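Local coordinates for kinesin-like protein Nod (Drosophila melanogaster, PDB 3DC4) that hydrolyses ATP and binds microtubules, including their plus ends, through its kinesin motor domain, and is required for segregating non-exchange chromosomes in meiosis, at residues 108-113 / 122-127; 74-79 / 128-133; 115-120 / 193-198. One frame throughout, in Å; residues are numbered along the deposited sequence.

In the fold
All three contacts lie in the kinesin motor domain, round the loop that leaves the P-loop helix 108-112 and enters helix 127-141. Interaction 1 folds the two ends of that loop together beside the bound ADP; it is mostly buried and mixes polar bonds (hydroxyl-imidazole, backbone and water-bridged) with apolar packing of Met112 on Ile127. Interaction 2, also buried, sets helix 75-82 against helix 127-141 through an arginine and a tyrosine ring. Its Arg130 gives NE to Leu125 O of interaction 1, while Gln75 bonds to Tyr110 O and His124 O. Interaction 3 is nearer the surface, two prolines and a histidine joining the loop to helix 192-204; Leu195 continues it onto Pro129.

Interaction 1 (108-113 / 122-127); sequences KSYSMG and PEHLGI. With MG (magnesium ion), chain B; ADP (adenosine-5'-diphosphate), chain C.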
loop_
_atom_site.group_PDB
_atom_site.type_symbol
_atom_site.label_atom_id
_atom_site.label_comp_id
_atom_site.label_asym_id
_atom_site.label_seq_id
_atom_site.Cartn_x
_atom_site.Cartn_y
_atom_site.Cartn_z
ATOM N N LYS A 108 -2.651 -4.105 9.490
ATOM C CA LYS A 108 -2.624 -3.645 8.106
ATOM C C LYS A 108 -3.738 -2.632 7.818
ATOM O O LYS A 108 -3.464 -1.506 7.397
ATOM C CB LYS A 108 -2.741 -4.840 7.147
ATOM C CG LYS A 108 -1.591 -5.847 7.258
ATOM C CD LYS A 108 -1.680 -6.972 6.213
ATOM C CE LYS A 108 -2.951 -7.798 6.363
ATOM N NZ LYS A 108 -3.082 -8.436 7.686
ATOM N N SER A 109 -4.987 -3.018 8.056
ATOM C CA SER A 109 -6.122 -2.126 7.795
ATOM C C SER A 109 -6.046 -0.866 8.642
ATOM O O SER A 109 -6.337 0.233 8.170
ATOM C CB SER A 109 -7.432 -2.862 8.068
ATOM O OG SER A 109 -7.568 -3.934 7.163
ATOM N N TYR A 110 -5.651 -1.039 9.898
ATOM C CA TYR A 110 -5.499 0.081 10.815
ATOM C C TYR A 110 -4.481 1.081 10.261
ATOM O O TYR A 110 -4.760 2.279 10.191
ATOM C CB TYR A 110 -5.027 -0.434 12.185
ATOM C CG TYR A 110 -4.667 0.658 13.168
ATOM C CD1 TYR A 110 -5.648 1.278 13.940
ATOM C CD2 TYR A 110 -3.345 1.081 13.317
ATOM C CE1 TYR A 110 -5.321 2.287 14.842
ATOM C CE2 TYR A 110 -3.010 2.096 14.209
ATOM C CZ TYR A 110 -4.004 2.691 14.971
ATOM O OH TYR A 110 -3.685 3.684 15.861
ATOM N N SER A 111 -3.318 0.580 9.847
ATOM C CA SER A 111 -2.236 1.425 9.321
ATOM C C SER A 111 -2.594 2.151 8.026
ATOM O O SER A 111 -2.281 3.329 7.855
ATOM C CB SER A 111 -0.974 0.578 9.087
ATOM O OG SER A 111 -0.471 0.064 10.305
ATOM N N MET A 112 -3.257 1.453 7.114
ATOM C CA MET A 112 -3.595 2.056 5.837
ATOM C C MET A 112 -4.809 2.969 5.903
ATOM O O MET A 112 -5.030 3.774 4.999
ATOM C CB MET A 112 -3.814 0.963 4.792
ATOM C CG MET A 112 -2.621 0.021 4.618
ATOM S SD MET A 112 -1.042 0.911 4.551
ATOM C CE MET A 112 -0.732 0.907 2.778
ATOM N N GLY A 113 -5.594 2.840 6.968
ATOM C CA GLY A 113 -6.777 3.675 7.134
ATOM C C GLY A 113 -7.942 3.262 6.257
ATOM O O GLY A 113 -8.586 4.097 5.628
ATOM N N PRO A 122 -9.415 10.690 15.934
ATOM C CA PRO A 122 -8.358 11.476 15.290
ATOM C C PRO A 122 -6.954 10.870 15.273
ATOM O O PRO A 122 -6.351 10.735 14.210
ATOM C CB PRO A 122 -8.410 12.793 16.055
ATOM C CG PRO A 122 -9.877 12.951 16.286
ATOM C CD PRO A 122 -10.284 11.566 16.745
ATOM N N GLU A 123 -6.436 10.505 16.442
ATOM C CA GLU A 123 -5.089 9.945 16.530
ATOM C C GLU A 123 -4.954 8.558 15.901
ATOM O O GLU A 123 -3.843 8.084 15.673
ATOM C CB GLU A 123 -4.628 9.867 17.990
ATOM C CG GLU A 123 -5.364 8.824 18.818
ATOM C CD GLU A 123 -4.722 8.591 20.179
ATOM O OE1 GLU A 123 -5.468 8.368 21.153
ATOM O OE2 GLU A 123 -3.476 8.620 20.273
ATOM N N HIS A 124 -6.081 7.912 15.628
ATOM C CA HIS A 124 -6.080 6.574 15.048
ATOM C C HIS A 124 -6.292 6.569 13.537
ATOM O O HIS A 124 -6.259 5.515 12.906
ATOM C CB HIS A 124 -7.146 5.721 15.735
ATOM C CG HIS A 124 -6.876 5.484 17.189
ATOM N ND1 HIS A 124 -5.811 4.731 17.633
ATOM C CD2 HIS A 124 -7.525 5.910 18.300
ATOM C CE1 HIS A 124 -5.815 4.703 18.956
ATOM N NE2 HIS A 124 -6.844 5.410 19.384
ATOM N N LEU A 125 -6.519 7.746 12.964
ATOM C CA LEU A 125 -6.714 7.867 11.524
ATOM C C LEU A 125 -5.481 7.326 10.811
ATOM O O LEU A 125 -4.349 7.625 11.203
ATOM C CB LEU A 125 -6.938 9.330 11.144
ATOM C CG LEU A 125 -8.285 9.905 11.594
ATOM C CD1 LEU A 125 -8.294 11.410 11.376
ATOM C CD2 LEU A 125 -9.411 9.233 10.810
ATOM N N GLY A 126 -5.719 6.551 9.757
ATOM C CA GLY A 126 -4.640 5.940 9.005
ATOM C C GLY A 126 -4.065 6.702 7.824
ATOM O O GLY A 126 -4.310 7.901 7.637
ATOM N N ILE A 127 -3.299 5.985 7.008
ATOM C CA ILE A 127 -2.641 6.579 5.854
ATOM C C ILE A 127 -3.555 7.219 4.825
ATOM O O ILE A 127 -3.276 8.328 4.392
ATOM C CB ILE A 127 -1.739 5.544 5.156
ATOM C CG1 ILE A 127 -0.536 5.259 6.056
ATOM C CG2 ILE A 127 -1.294 6.059 3.795
ATOM C CD1 ILE A 127 0.363 4.127 5.576
HETATM MG MG MG B . -7.517 -6.064 7.437
HETATM P PB ADP C . -5.300 -6.566 10.035
HETATM O O1B ADP C . -3.889 -6.729 9.641
HETATM O O2B ADP C . -5.987 -5.565 9.044
HETATM O O3B ADP C . -5.987 -8.097 9.960
HETATM P PA ADP C . -6.206 -4.648 11.795
HETATM O O1A ADP C . -5.615 -3.596 10.992
HETATM O O2A ADP C . -7.714 -4.904 11.385
HETATM O O3A ADP C . -5.327 -6.023 11.572
HETATM O "O5'" ADP C . -6.067 -4.270 13.343
HETATM C "C5'" ADP C . -6.679 -5.287 14.148
HETATM C "C4'" ADP C . -7.103 -4.660 15.479
HETATM O "O4'" ADP C . -5.951 -4.147 16.195
HETATM C "C3'" ADP C . -8.068 -3.438 15.239
HETATM O "O3'" ADP C . -8.810 -3.124 16.410
HETATM C "C2'" ADP C . -6.976 -2.289 15.228
HETATM O "O2'" ADP C . -7.559 -1.030 15.599
HETATM C "C1'" ADP C . -6.004 -2.721 16.358
HETATM N N9 ADP C . -4.671 -2.165 16.133
HETATM C C8 ADP C . -3.729 -2.639 15.249
HETATM N N7 ADP C . -2.696 -1.828 15.196
HETATM C C5 ADP C . -2.825 -0.907 16.186
HETATM C C6 ADP C . -2.071 0.210 16.627
HETATM N N6 ADP C . -0.800 0.435 16.128
HETATM N N1 ADP C . -2.601 1.031 17.565
HETATM C C2 ADP C . -3.767 0.751 18.154
HETATM N N3 ADP C . -4.525 -0.267 17.759
HETATM C C4 ADP C . -4.128 -1.077 16.767
HETATM O O HOH W 1 -7.086 3.481 11.019
HETATM O O HOH W 2 -7.729 -8.277 8.226
HETATM O O HOH W 3 -8.890 -5.734 9.426
HETATM O O HOH W 4 -9.379 -6.267 6.063
HETATM O O HOH W 5 -5.730 -6.345 5.970
#
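Tyr110 reaches His124 with its hydroxyl, OH lying 3.0 Å from His124 ND1 in a hydrogen bond that either side could donate. The bond runs rim to rim: each ring meets the other at its edge, with the planes 62° apart. CG of Tyr110 stands anti to the backbone N (chi1 173°), which lays one ring face along the adenine of ADP, with C5 of the base toward the rim of that face. Histidine and nucleotide together probably limit how the phenol can turn. A water donates to Tyr110 O and to His124 O, joining the two backbones.

Further along, Ile127 N donates to Ser111 O over 3.0 Å. The side chains of Met112 and Ile127 run side by side, SD of Met112 3.7 Å from CD1 of Ile127. Gly113 and Gly126 bring their CA atoms to 3.6 Å, where a CB on either would clash; Gly113 also ends the helix in a Schellman motif.

At the helix start, Lys108, bent at its last two torsions, curls NZ back to ADP O1B at 2.7 Å and Ser109 OG binds magnesium at 2.1 Å, the arrangement of a Walker A P-loop in a kinesin nucleotide site.

Interaction 2 (74-79 / 128-133); sequences SQDEMY and LPRALG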
loop_
_atom_site.group_PDB
_atom_site.type_symbol
_atom_site.label_atom_id
_atom_site.label_comp_id
_atom_site.label_asym_id
_atom_site.label_seq_id
_atom_site.Cartn_x
_atom_site.Cartn_y
_atom_site.Cartn_z
ATOM N N SER A 74 3.149 6.281 16.628
ATOM C CA SER A 74 1.795 6.723 16.323
ATOM C C SER A 74 1.539 6.739 14.821
ATOM O O SER A 74 2.469 6.639 14.022
ATOM C CB SER A 74 1.554 8.126 16.874
ATOM O OG SER A 74 2.281 9.089 16.128
ATOM N N GLN A 75 0.271 6.877 14.449
ATOM C CA GLN A 75 -0.137 6.936 13.050
ATOM C C GLN A 75 0.510 8.149 12.390
ATOM O O GLN A 75 1.033 8.058 11.281
ATOM C CB GLN A 75 -1.662 7.066 12.947
ATOM C CG GLN A 75 -2.469 5.841 13.375
ATOM C CD GLN A 75 -2.412 4.716 12.351
ATOM O OE1 GLN A 75 -1.338 4.308 11.923
ATOM N NE2 GLN A 75 -3.570 4.204 11.967
ATOM N N ASP A 76 0.469 9.285 13.081
ATOM C CA ASP A 76 1.047 10.519 12.562
ATOM C C ASP A 76 2.518 10.346 12.204
ATOM O O ASP A 76 2.943 10.693 11.098
ATOM C CB ASP A 76 0.890 11.654 13.580
ATOM C CG ASP A 76 1.658 12.903 13.187
ATOM O OD1 ASP A 76 2.758 13.129 13.732
ATOM O OD2 ASP A 76 1.171 13.655 12.322
ATOM N N GLU A 77 3.298 9.807 13.135
ATOM C CA GLU A 77 4.717 9.596 12.884
ATOM C C GLU A 77 4.959 8.653 11.720
ATOM O O GLU A 77 5.768 8.930 10.838
ATOM C CB GLU A 77 5.409 9.032 14.127
ATOM C CG GLU A 77 6.100 10.081 14.972
ATOM C CD GLU A 77 7.077 10.918 14.159
ATOM O OE1 GLU A 77 8.027 10.345 13.575
ATOM O OE2 GLU A 77 6.890 12.153 14.103
ATOM N N MET A 78 4.264 7.523 11.731
ATOM C CA MET A 78 4.412 6.539 10.674
ATOM C C MET A 78 4.090 7.146 9.313
ATOM O O MET A 78 4.826 6.947 8.346
ATOM C CB MET A 78 3.510 5.336 10.962
ATOM C CG MET A 78 3.619 4.212 9.942
ATOM S SD MET A 78 2.385 4.337 8.622
ATOM C CE MET A 78 3.351 4.895 7.239
ATOM N N TYR A 79 2.999 7.902 9.245
ATOM C CA TYR A 79 2.588 8.544 7.996
ATOM C C TYR A 79 3.621 9.588 7.560
ATOM O O TYR A 79 4.038 9.622 6.408
ATOM C CB TYR A 79 1.214 9.211 8.170
ATOM C CG TYR A 79 0.866 10.164 7.046
ATOM C CD1 TYR A 79 0.485 9.688 5.792
ATOM C CD2 TYR A 79 1.003 11.542 7.211
ATOM C CE1 TYR A 79 0.258 10.558 4.729
ATOM C CE2 TYR A 79 0.779 12.421 6.148
ATOM C CZ TYR A 79 0.412 11.918 4.911
ATOM O OH TYR A 79 0.238 12.767 3.849
ATOM N N LEU A 128 -4.631 6.544 4.432
ATOM C CA LEU A 128 -5.540 7.096 3.430
ATOM C C LEU A 128 -6.062 8.492 3.748
ATOM O O LEU A 128 -5.858 9.425 2.973
ATOM C CB LEU A 128 -6.733 6.160 3.206
ATOM C CG LEU A 128 -6.697 5.235 1.988
ATOM C CD1 LEU A 128 -7.917 4.305 2.008
ATOM C CD2 LEU A 128 -6.698 6.067 0.702
ATOM N N PRO A 129 -6.734 8.661 4.899
ATOM C CA PRO A 129 -7.248 9.993 5.222
ATOM C C PRO A 129 -6.169 11.057 5.395
ATOM O O PRO A 129 -6.391 12.216 5.057
ATOM C CB PRO A 129 -8.062 9.751 6.495
ATOM C CG PRO A 129 -7.331 8.611 7.145
ATOM C CD PRO A 129 -7.020 7.702 5.983
ATOM N N ARG A 130 -5.004 10.675 5.909
ATOM C CA ARG A 130 -3.931 11.644 6.100
ATOM C C ARG A 130 -3.350 12.077 4.765
ATOM O O ARG A 130 -3.073 13.260 4.548
ATOM C CB ARG A 130 -2.827 11.061 6.983
ATOM C CG ARG A 130 -3.302 10.706 8.383
ATOM C CD ARG A 130 -2.190 10.147 9.247
ATOM N NE ARG A 130 -2.726 9.749 10.541
ATOM C CZ ARG A 130 -2.877 10.573 11.573
ATOM N NH1 ARG A 130 -2.511 11.843 11.466
ATOM N NH2 ARG A 130 -3.434 10.137 12.699
ATOM N N ALA A 131 -3.169 11.117 3.867
ATOM C CA ALA A 131 -2.624 11.416 2.550
ATOM C C ALA A 131 -3.563 12.341 1.789
ATOM O O ALA A 131 -3.135 13.340 1.220
ATOM C CB ALA A 131 -2.427 10.140 1.772
ATOM N N LEU A 132 -4.846 12.002 1.775
ATOM C CA LEU A 132 -5.823 12.816 1.062
ATOM C C LEU A 132 -5.811 14.245 1.597
ATOM O O LEU A 132 -5.914 15.209 0.833
ATOM C CB LEU A 132 -7.222 12.208 1.203
ATOM C CG LEU A 132 -8.341 12.957 0.467
ATOM C CD1 LEU A 132 -8.066 12.942 -1.039
ATOM C CD2 LEU A 132 -9.680 12.280 0.765
ATOM N N GLY A 133 -5.678 14.379 2.914
ATOM C CA GLY A 133 -5.635 15.696 3.523
ATOM C C GLY A 133 -4.495 16.540 2.978
ATOM O O GLY A 133 -4.709 17.688 2.601
HETATM O O HOH W 6 0.166 13.186 10.142
#
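Arg130 on helix 127-141 reaches over Tyr79 to the first turn of helix 75-82, in a helix-helix contact of the kinesin motor domain; the axes of the two short segments cross at -59° with a closest approach of 10.7 Å. Arg130 and the ring of Tyr79 occupy much of that spacing. The arginine's CB sits over the centre of the Tyr79 ring, 3.6 Å from the centroid and almost on the normal, a CH-pi contact. The chain then runs extended from CG to NE (chi2 -179°, chi3 -176°), which carries CD past the root of the ring, 3.7 Å from Tyr79 CB. NE passes Gln75 CB and donates to Leu125 O, a bond that helps fix the rotation of the head group. CZ lies 3.9 Å from Asp76 N, so that one guanidinium face rests on the backbone where Gln75 joins Asp76. Arg130 NH2 touches Gln75 CB at 3.6 Å.

Beyond the arginine's CB, the phenol reaches Ala131, where Tyr79 CE1 comes to 4.0 Å of Ala131 CB; the OH of Tyr79 is hydrogen-bonded to Asp134 OD2. Asp76 comes close to the guanidinium without a salt bridge: Asp76 OD2 is 4.2 Å from Arg130 NH1, well out of the guanidinium plane.

Interaction 3 (115-120 / 193-198); sequences TPPGEI and ADLHHI
His196 projects from helix 192-204 against the turn made by Pro116, Pro117 and Gly118, joining two peripheral parts of the kinesin motor domain: that helix and the loop between the P-loop helix 108-112 and helix 127-141. Its CG is anti to the backbone N (chi1 -177°), a torsion that brings the imidazole up to the loop. The ring is approached from two directions. Over one face stands CB of Pro116, 3.7 Å from the ring centroid and displaced toward the rim, a CH-pi contact in which NE2 is the ring atom nearest to CB. At the edge, in the plane of the ring, lies the backbone N of Gly118, 3.0 Å from His196 CD2. A CB on Gly118 would run into His196 CD2, so its lack of a side chain lets the ring sit close. With an alanine in place of His196, Pro116 CB would probably lose the ring it packs on, and a gap would be likely to open beside Gly118.

Pro117 and His196 run alongside one another, pointing opposite ways, CD of the proline passing 3.9 Å from His196 CA. Leu195 meets the same proline from the preceding position, the two side chains lying roughly perpendicular, and also packs on Pro129 and Leu132 of helix 127-141. The apolar touch is made by Leu195 CD2, 4.2 Å from Pro117 CG.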
loop_
_atom_site.group_PDB
_atom_site.type_symbol
_atom_site.label_atom_id
_atom_site.label_comp_id
_atom_site.label_asym_id
_atom_site.label_seq_id
_atom_site.Cartn_x
_atom_site.Cartn_y
_atom_site.Cartn_z
ATOM N N THR A 115 -10.748 1.914 7.309
ATOM C CA THR A 115 -12.023 2.098 7.992
ATOM C C THR A 115 -12.523 3.524 7.778
ATOM O O THR A 115 -11.741 4.471 7.795
ATOM C CB THR A 115 -11.881 1.838 9.509
ATOM O OG1 THR A 115 -11.455 0.488 9.722
ATOM C CG2 THR A 115 -13.217 2.058 10.222
ATOM N N PRO A 116 -13.838 3.695 7.562
ATOM C CA PRO A 116 -14.410 5.030 7.348
ATOM C C PRO A 116 -13.966 6.008 8.434
ATOM O O PRO A 116 -14.227 5.795 9.618
ATOM C CB PRO A 116 -15.912 4.765 7.368
ATOM C CG PRO A 116 -16.006 3.402 6.750
ATOM C CD PRO A 116 -14.870 2.650 7.423
ATOM N N PRO A 117 -13.288 7.097 8.038
ATOM C CA PRO A 117 -12.778 8.140 8.931
ATOM C C PRO A 117 -13.770 8.620 9.989
ATOM O O PRO A 117 -13.405 8.805 11.150
ATOM C CB PRO A 117 -12.386 9.253 7.964
ATOM C CG PRO A 117 -11.941 8.493 6.764
ATOM C CD PRO A 117 -13.015 7.445 6.632
ATOM N N GLY A 118 -15.019 8.826 9.579
ATOM C CA GLY A 118 -16.040 9.288 10.502
ATOM C C GLY A 118 -16.100 8.491 11.791
ATOM O O GLY A 118 -16.224 9.059 12.873
ATOM N N GLU A 119 -16.009 7.171 11.679
ATOM C CA GLU A 119 -16.060 6.299 12.847
ATOM C C GLU A 119 -14.671 5.923 13.360
ATOM O O GLU A 119 -14.426 4.772 13.720
ATOM C CB GLU A 119 -16.848 5.030 12.509
ATOM C CG GLU A 119 -16.416 4.359 11.215
ATOM C CD GLU A 119 -17.218 3.109 10.904
ATOM O OE1 GLU A 119 -17.064 2.104 11.631
ATOM O OE2 GLU A 119 -18.006 3.134 9.932
ATOM N N ILE A 120 -13.767 6.900 13.397
ATOM C CA ILE A 120 -12.399 6.670 13.859
ATOM C C ILE A 120 -11.876 7.874 14.636
ATOM O O ILE A 120 -12.006 9.008 14.186
ATOM C CB ILE A 120 -11.432 6.420 12.664
ATOM C CG1 ILE A 120 -11.822 5.140 11.927
ATOM C CG2 ILE A 120 -9.999 6.324 13.158
ATOM C CD1 ILE A 120 -11.729 3.892 12.779
ATOM N N ALA A 193 -15.208 13.895 3.846
ATOM C CA ALA A 193 -16.545 13.320 3.833
ATOM C C ALA A 193 -16.709 12.405 2.624
ATOM O O ALA A 193 -17.274 11.319 2.732
ATOM C CB ALA A 193 -17.592 14.431 3.795
ATOM N N ASP A 194 -16.212 12.845 1.473
ATOM C CA ASP A 194 -16.319 12.046 0.259
ATOM C C ASP A 194 -15.539 10.744 0.399
ATOM O O ASP A 194 -15.983 9.691 -0.058
ATOM C CB ASP A 194 -15.811 12.840 -0.948
ATOM C CG ASP A 194 -16.693 14.032 -1.271
ATOM O OD1 ASP A 194 -17.929 13.870 -1.234
ATOM O OD2 ASP A 194 -16.160 15.117 -1.570
ATOM N N LEU A 195 -14.377 10.818 1.040
ATOM C CA LEU A 195 -13.561 9.627 1.246
ATOM C C LEU A 195 -14.361 8.671 2.113
ATOM O O LEU A 195 -14.402 7.472 1.866
ATOM C CB LEU A 195 -12.253 9.991 1.951
ATOM C CG LEU A 195 -11.361 8.826 2.404
ATOM C CD1 LEU A 195 -10.947 7.978 1.196
ATOM C CD2 LEU A 195 -10.124 9.399 3.096
ATOM N N HIS A 196 -15.007 9.217 3.133
ATOM C CA HIS A 196 -15.811 8.400 4.023
ATOM C C HIS A 196 -16.901 7.678 3.231
ATOM O O HIS A 196 -17.169 6.500 3.464
ATOM C CB HIS A 196 -16.427 9.274 5.116
ATOM C CG HIS A 196 -17.216 8.505 6.124
ATOM N ND1 HIS A 196 -18.415 7.894 5.820
ATOM C CD2 HIS A 196 -16.971 8.223 7.426
ATOM C CE1 HIS A 196 -18.873 7.271 6.891
ATOM N NE2 HIS A 196 -18.016 7.454 7.879
ATOM N N HIS A 197 -17.515 8.379 2.280
ATOM C CA HIS A 197 -18.565 7.780 1.462
ATOM C C HIS A 197 -18.058 6.597 0.642
ATOM O O HIS A 197 -18.650 5.515 0.683
ATOM C CB HIS A 197 -19.168 8.830 0.522
ATOM C CG HIS A 197 -20.124 8.266 -0.486
ATOM N ND1 HIS A 197 -21.306 7.658 -0.129
ATOM C CD2 HIS A 197 -20.068 8.218 -1.839
ATOM C CE1 HIS A 197 -21.941 7.259 -1.219
ATOM N NE2 HIS A 197 -21.211 7.587 -2.268
ATOM N N ILE A 198 -16.967 6.794 -0.099
ATOM C CA ILE A 198 -16.433 5.717 -0.929
ATOM C C ILE A 198 -15.975 4.521 -0.101
ATOM O O ILE A 198 -16.124 3.374 -0.528
ATOM C CB ILE A 198 -15.258 6.198 -1.848
ATOM C CG1 ILE A 198 -13.970 6.392 -1.045
ATOM C CG2 ILE A 198 -15.645 7.482 -2.556
ATOM C CD1 ILE A 198 -12.999 5.216 -1.158
#